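Local structure of 432aa long hypothetical deoxyribodipyrimidine photolyase (Sulfolobus tokodaii, 2E0I) at residues G287-P292 with A316-K321; I293-M298 with P405-P410. The protein probably repairs ultraviolet-induced pyrimidine dimers in DNA with the energy of light, and binds two molecules of FAD. One frame throughout, in Å; residues are numbered along the deposited sequence.

Contact 1: residues G287-P292 with A316-K321; sequences GRTGYP and AFFLVK
Phe318 presents its edge to one face of the Tyr291 ring. Its CE1 stands 3.5 Å above the plane of that ring, over the centre, while in the other direction CZ of Tyr291 lies in the plane of the Phe318 ring. An edge atom over a face marks this as an edge-to-face, T-shaped pair, and the 62° between the planes and the 4.8 Å between the ring centroids are consistent with it. CZ of Phe318 also comes within 3.6 Å of CE1 of Tyr291, on the side of the ring away from CD2 and CE2. The phenyl group reaches outward from helix 309-322 because its CG is anti to the backbone N (chi1 -166°).

The receiving segment is the short link between two helices of the FAD-binding domain. Gly287 ends helix 278-286 in a Schellman motif, and Tyr291 is the N-cap residue of helix 292-304. Between them, Thr289 sets its OG1 obliquely against the CE2 and CZ side of Phe318. Ile294 also packs against Phe318. At the far end of the tyrosine, the hydroxyl is held by Val412 O and Trp414 N, while the ring also meets that of Trp368. One of the two bound FAD molecules touches Ala316, two residues before Phe318 on its helix; the phenylalanine side chain is about 11 Å from a bound FAD.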
loop_
_atom_site.group_PDB
_atom_site.type_symbol
_atom_site.label_atom_id
_atom_site.label_comp_id
_atom_site.label_asym_id
_atom_site.label_seq_id
_atom_site.Cartn_x
_atom_site.Cartn_y
_atom_site.Cartn_z
ATOM N N GLY A 287 20.490 -2.928 -4.592
ATOM C CA GLY A 287 21.092 -2.765 -3.287
ATOM C C GLY A 287 22.598 -2.895 -3.408
ATOM O O GLY A 287 23.250 -3.451 -2.522
ATOM N N ARG A 288 23.144 -2.401 -4.521
ATOM C CA ARG A 288 24.582 -2.424 -4.788
ATOM C C ARG A 288 25.068 -0.984 -4.800
ATOM O O ARG A 288 25.961 -0.620 -5.561
ATOM C CB ARG A 288 24.898 -3.066 -6.143
ATOM C CG ARG A 288 24.175 -4.368 -6.418
ATOM C CD ARG A 288 25.116 -5.477 -6.908
ATOM N NE ARG A 288 25.893 -6.063 -5.817
ATOM C CZ ARG A 288 27.119 -5.681 -5.473
ATOM N NH1 ARG A 288 27.725 -4.708 -6.146
ATOM N NH2 ARG A 288 27.731 -6.264 -4.444
ATOM N N THR A 289 24.434 -0.158 -3.982
ATOM C CA THR A 289 24.832 1.226 -3.851
ATOM C C THR A 289 25.964 1.092 -2.836
ATOM O O THR A 289 26.135 0.024 -2.255
ATOM C CB THR A 289 23.696 2.071 -3.261
ATOM O OG1 THR A 289 23.965 3.450 -3.502
ATOM C CG2 THR A 289 23.585 1.873 -1.756
ATOM N N GLY A 290 26.741 2.133 -2.591
ATOM C CA GLY A 290 27.814 1.946 -1.625
ATOM C C GLY A 290 27.470 2.116 -0.153
ATOM O O GLY A 290 28.335 1.964 0.704
ATOM N N TYR A 291 26.211 2.417 0.133
ATOM C CA TYR A 291 25.743 2.661 1.492
ATOM C C TYR A 291 25.009 1.486 2.126
ATOM O O TYR A 291 23.904 1.138 1.714
ATOM C CB TYR A 291 24.816 3.870 1.487
ATOM C CG TYR A 291 25.428 5.100 0.872
ATOM C CD1 TYR A 291 25.890 5.094 -0.447
ATOM C CD2 TYR A 291 25.566 6.267 1.609
ATOM C CE1 TYR A 291 26.473 6.220 -1.012
ATOM C CE2 TYR A 291 26.149 7.401 1.053
ATOM C CZ TYR A 291 26.600 7.367 -0.257
ATOM O OH TYR A 291 27.185 8.478 -0.810
ATOM N N PRO A 292 25.605 0.880 3.163
ATOM C CA PRO A 292 25.051 -0.268 3.890
ATOM C C PRO A 292 23.557 -0.238 4.239
ATOM O O PRO A 292 22.831 -1.182 3.933
ATOM C CB PRO A 292 25.951 -0.345 5.123
ATOM C CG PRO A 292 27.276 0.011 4.535
ATOM C CD PRO A 292 26.935 1.229 3.691
ATOM N N ALA A 316 14.008 5.994 -0.423
ATOM C CA ALA A 316 13.358 6.879 -1.370
ATOM C C ALA A 316 14.147 8.184 -1.482
ATOM O O ALA A 316 14.303 8.739 -2.570
ATOM C CB ALA A 316 11.925 7.145 -0.919
ATOM N N PHE A 317 14.638 8.672 -0.351
ATOM C CA PHE A 317 15.417 9.901 -0.322
ATOM C C PHE A 317 16.640 9.740 -1.217
ATOM O O PHE A 317 16.880 10.541 -2.114
ATOM C CB PHE A 317 15.866 10.199 1.117
ATOM C CG PHE A 317 16.968 11.226 1.218
ATOM C CD1 PHE A 317 16.691 12.590 1.097
ATOM C CD2 PHE A 317 18.297 10.829 1.420
ATOM C CE1 PHE A 317 17.722 13.550 1.176
ATOM C CE2 PHE A 317 19.334 11.778 1.500
ATOM C CZ PHE A 317 19.041 13.142 1.378
ATOM N N PHE A 318 17.403 8.683 -0.962
ATOM C CA PHE A 318 18.618 8.386 -1.696
ATOM C C PHE A 318 18.437 8.332 -3.215
ATOM O O PHE A 318 19.290 8.817 -3.972
ATOM C CB PHE A 318 19.194 7.059 -1.208
ATOM C CG PHE A 318 20.608 6.820 -1.648
ATOM C CD1 PHE A 318 21.670 7.346 -0.919
ATOM C CD2 PHE A 318 20.881 6.094 -2.806
ATOM C CE1 PHE A 318 22.975 7.149 -1.335
ATOM C CE2 PHE A 318 22.186 5.893 -3.228
ATOM C CZ PHE A 318 23.230 6.418 -2.495
ATOM N N LEU A 319 17.340 7.745 -3.674
ATOM C CA LEU A 319 17.125 7.656 -5.109
ATOM C C LEU A 319 16.806 9.009 -5.730
ATOM O O LEU A 319 17.276 9.330 -6.821
ATOM C CB LEU A 319 15.990 6.683 -5.430
ATOM C CG LEU A 319 15.620 6.602 -6.916
ATOM C CD1 LEU A 319 16.736 5.917 -7.680
ATOM C CD2 LEU A 319 14.306 5.852 -7.092
ATOM N N VAL A 320 16.020 9.814 -5.035
ATOM C CA VAL A 320 15.634 11.085 -5.597
ATOM C C VAL A 320 16.615 12.226 -5.386
ATOM O O VAL A 320 17.042 12.871 -6.345
ATOM C CB VAL A 320 14.254 11.509 -5.068
ATOM C CG1 VAL A 320 13.828 12.804 -5.723
ATOM C CG2 VAL A 320 13.234 10.412 -5.342
ATOM N N LYS A 321 16.977 12.470 -4.131
ATOM C CA LYS A 321 17.870 13.572 -3.800
ATOM C C LYS A 321 19.362 13.292 -3.795
ATOM O O LYS A 321 20.149 14.178 -3.492
ATOM C CB LYS A 321 17.438 14.185 -2.466
ATOM C CG LYS A 321 16.105 14.898 -2.596
ATOM C CD LYS A 321 15.619 15.493 -1.298
ATOM C CE LYS A 321 14.286 16.207 -1.508
ATOM N NZ LYS A 321 13.716 16.732 -0.227
#

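Contact 2: residues I293-M298 with P405-P410; sequences IIDAGM and PGYPSP
Asp295 and Tyr407 approach from opposite directions and meet through one carboxylate oxygen and the phenol hydroxyl, with their flat groups almost perpendicular, the planes 81° apart. OD1 of Asp295 lies at the edge of the tyrosine ring, near its plane, and accepts the hydrogen bond from Tyr407 OH. The modelled separation of Tyr407 OH and Asp295 OD1 is 2.5 Å, a very short value that is doubtful at this resolution. The oxygen is displaced toward one side of the phenol rather than lying straight beyond it: the angle CZ-OH-OD1 is about 104°, and OD1 of Asp295 is 3.1 Å from CE1 of Tyr407 as well.

The contact is made at the ends of the two side chains: the CA atoms of Asp295 and Tyr407, the nearest pair across the segments, are 10.1 Å apart. The span is bridged chiefly by the tyrosine, whose CG lies anti to the backbone N (chi1 -175°) so that the ring extends from its loop to the helix. In the FAD-binding domain of this photolyase, the bond ties the first turn of helix 292-304 to the loop between helices 393-396 and 414-427, more than a hundred residues later in the chain. Only 89 Å² is buried between the two segments, yet both touching residues are buried, since other parts of the domain enclose them.

The second carboxylate oxygen, Asp295 OD2, accepts a hydrogen bond from Thr289 N in the loop before the helix, which helps to position the group that Tyr407 meets. Glu387 and Ile399 pack against the Tyr407 side chain, and Lys403 NZ bonds to its backbone O.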
loop_
_atom_site.group_PDB
_atom_site.type_symbol
_atom_site.label_atom_id
_atom_site.label_comp_id
_atom_site.label_asym_id
_atom_site.label_seq_id
_atom_site.Cartn_x
_atom_site.Cartn_y
_atom_site.Cartn_z
ATOM N N ILE A 293 23.100 0.836 4.877
ATOM C CA ILE A 293 21.698 0.930 5.261
ATOM C C ILE A 293 20.757 0.942 4.061
ATOM O O ILE A 293 19.670 0.366 4.120
ATOM C CB ILE A 293 21.422 2.181 6.110
ATOM C CG1 ILE A 293 20.044 2.064 6.751
ATOM C CG2 ILE A 293 21.475 3.434 5.248
ATOM C CD1 ILE A 293 19.885 0.818 7.579
ATOM N N ILE A 294 21.172 1.604 2.979
ATOM C CA ILE A 294 20.366 1.671 1.762
ATOM C C ILE A 294 20.335 0.291 1.106
ATOM O O ILE A 294 19.286 -0.185 0.700
ATOM C CB ILE A 294 20.945 2.706 0.753
ATOM C CG1 ILE A 294 21.035 4.088 1.410
ATOM C CG2 ILE A 294 20.066 2.784 -0.490
ATOM C CD1 ILE A 294 19.702 4.666 1.856
ATOM N N ASP A 295 21.491 -0.349 1.013
ATOM C CA ASP A 295 21.597 -1.678 0.425
ATOM C C ASP A 295 20.778 -2.694 1.192
ATOM O O ASP A 295 20.106 -3.532 0.601
ATOM C CB ASP A 295 23.056 -2.114 0.399
ATOM C CG ASP A 295 23.884 -1.275 -0.556
ATOM O OD1 ASP A 295 25.101 -1.103 -0.314
ATOM O OD2 ASP A 295 23.310 -0.791 -1.557
ATOM N N ALA A 296 20.837 -2.622 2.515
ATOM C CA ALA A 296 20.085 -3.548 3.336
ATOM C C ALA A 296 18.604 -3.359 3.047
ATOM O O ALA A 296 17.873 -4.331 2.826
ATOM C CB ALA A 296 20.373 -3.300 4.792
ATOM N N GLY A 297 18.162 -2.106 3.035
ATOM C CA GLY A 297 16.764 -1.827 2.764
ATOM C C GLY A 297 16.266 -2.435 1.461
ATOM O O GLY A 297 15.327 -3.235 1.458
ATOM N N MET A 298 16.892 -2.069 0.348
ATOM C CA MET A 298 16.477 -2.579 -0.947
ATOM C C MET A 298 16.505 -4.094 -1.005
ATOM O O MET A 298 15.565 -4.720 -1.504
ATOM C CB MET A 298 17.353 -1.996 -2.053
ATOM C CG MET A 298 17.285 -0.472 -2.149
ATOM S SD MET A 298 15.611 0.197 -2.299
ATOM C CE MET A 298 15.182 -0.285 -4.012
ATOM N N PRO A 405 35.908 -6.669 0.704
ATOM C CA PRO A 405 35.744 -7.489 -0.499
ATOM C C PRO A 405 34.299 -7.793 -0.853
ATOM O O PRO A 405 33.487 -8.100 0.020
ATOM C CB PRO A 405 36.518 -8.753 -0.154
ATOM C CG PRO A 405 36.260 -8.885 1.315
ATOM C CD PRO A 405 36.483 -7.468 1.802
ATOM N N GLY A 406 33.987 -7.708 -2.140
ATOM C CA GLY A 406 32.642 -8.010 -2.595
ATOM C C GLY A 406 31.595 -6.941 -2.367
ATOM O O GLY A 406 30.471 -7.065 -2.847
ATOM N N TYR A 407 31.942 -5.891 -1.635
ATOM C CA TYR A 407 30.987 -4.826 -1.386
ATOM C C TYR A 407 31.445 -3.555 -2.077
ATOM O O TYR A 407 32.459 -2.975 -1.717
ATOM C CB TYR A 407 30.837 -4.578 0.112
ATOM C CG TYR A 407 29.768 -3.573 0.447
ATOM C CD1 TYR A 407 28.431 -3.830 0.169
ATOM C CD2 TYR A 407 30.093 -2.368 1.042
ATOM C CE1 TYR A 407 27.445 -2.908 0.481
ATOM C CE2 TYR A 407 29.121 -1.437 1.357
ATOM C CZ TYR A 407 27.800 -1.710 1.076
ATOM O OH TYR A 407 26.845 -0.773 1.395
ATOM N N PRO A 408 30.687 -3.103 -3.080
ATOM C CA PRO A 408 31.037 -1.892 -3.817
ATOM C C PRO A 408 31.164 -0.714 -2.884
ATOM O O PRO A 408 30.435 -0.614 -1.897
ATOM C CB PRO A 408 29.867 -1.726 -4.773
ATOM C CG PRO A 408 28.731 -2.220 -3.956
ATOM C CD PRO A 408 29.298 -3.494 -3.372
ATOM N N SER A 409 32.100 0.175 -3.187
ATOM C CA SER A 409 32.288 1.361 -2.369
ATOM C C SER A 409 31.252 2.370 -2.849
ATOM O O SER A 409 30.728 2.249 -3.959
ATOM C CB SER A 409 33.703 1.913 -2.543
ATOM O OG SER A 409 33.996 2.095 -3.914
ATOM N N PRO A 410 30.930 3.368 -2.017
ATOM C CA PRO A 410 29.941 4.374 -2.407
ATOM C C PRO A 410 29.985 4.743 -3.887
ATOM O O PRO A 410 31.029 5.120 -4.401
ATOM C CB PRO A 410 30.255 5.554 -1.475
ATOM C CG PRO A 410 31.597 5.201 -0.838
ATOM C CD PRO A 410 31.549 3.719 -0.732
#

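In the fold
Both contacts are buried, with centres 9 Å apart, and both involve the start of helix 292-304: contact 1 uses the loop leading into it, contact 2 its first turn. Their chemistry differs. Contact 1 is mainly aromatic packing against the neighbouring helix 309-322, whereas contact 2 is a polar link to a loop whose residues Pro405, Gly406 and Ser409 are exposed. The polar groups of contact 2 also reach the loop of contact 1: beside the carboxylate's bond to Thr289, Tyr407 OH lies 3.2 Å from Gly290 O, a probable second acceptor that would have to share or compete with Asp295 for the one phenol proton.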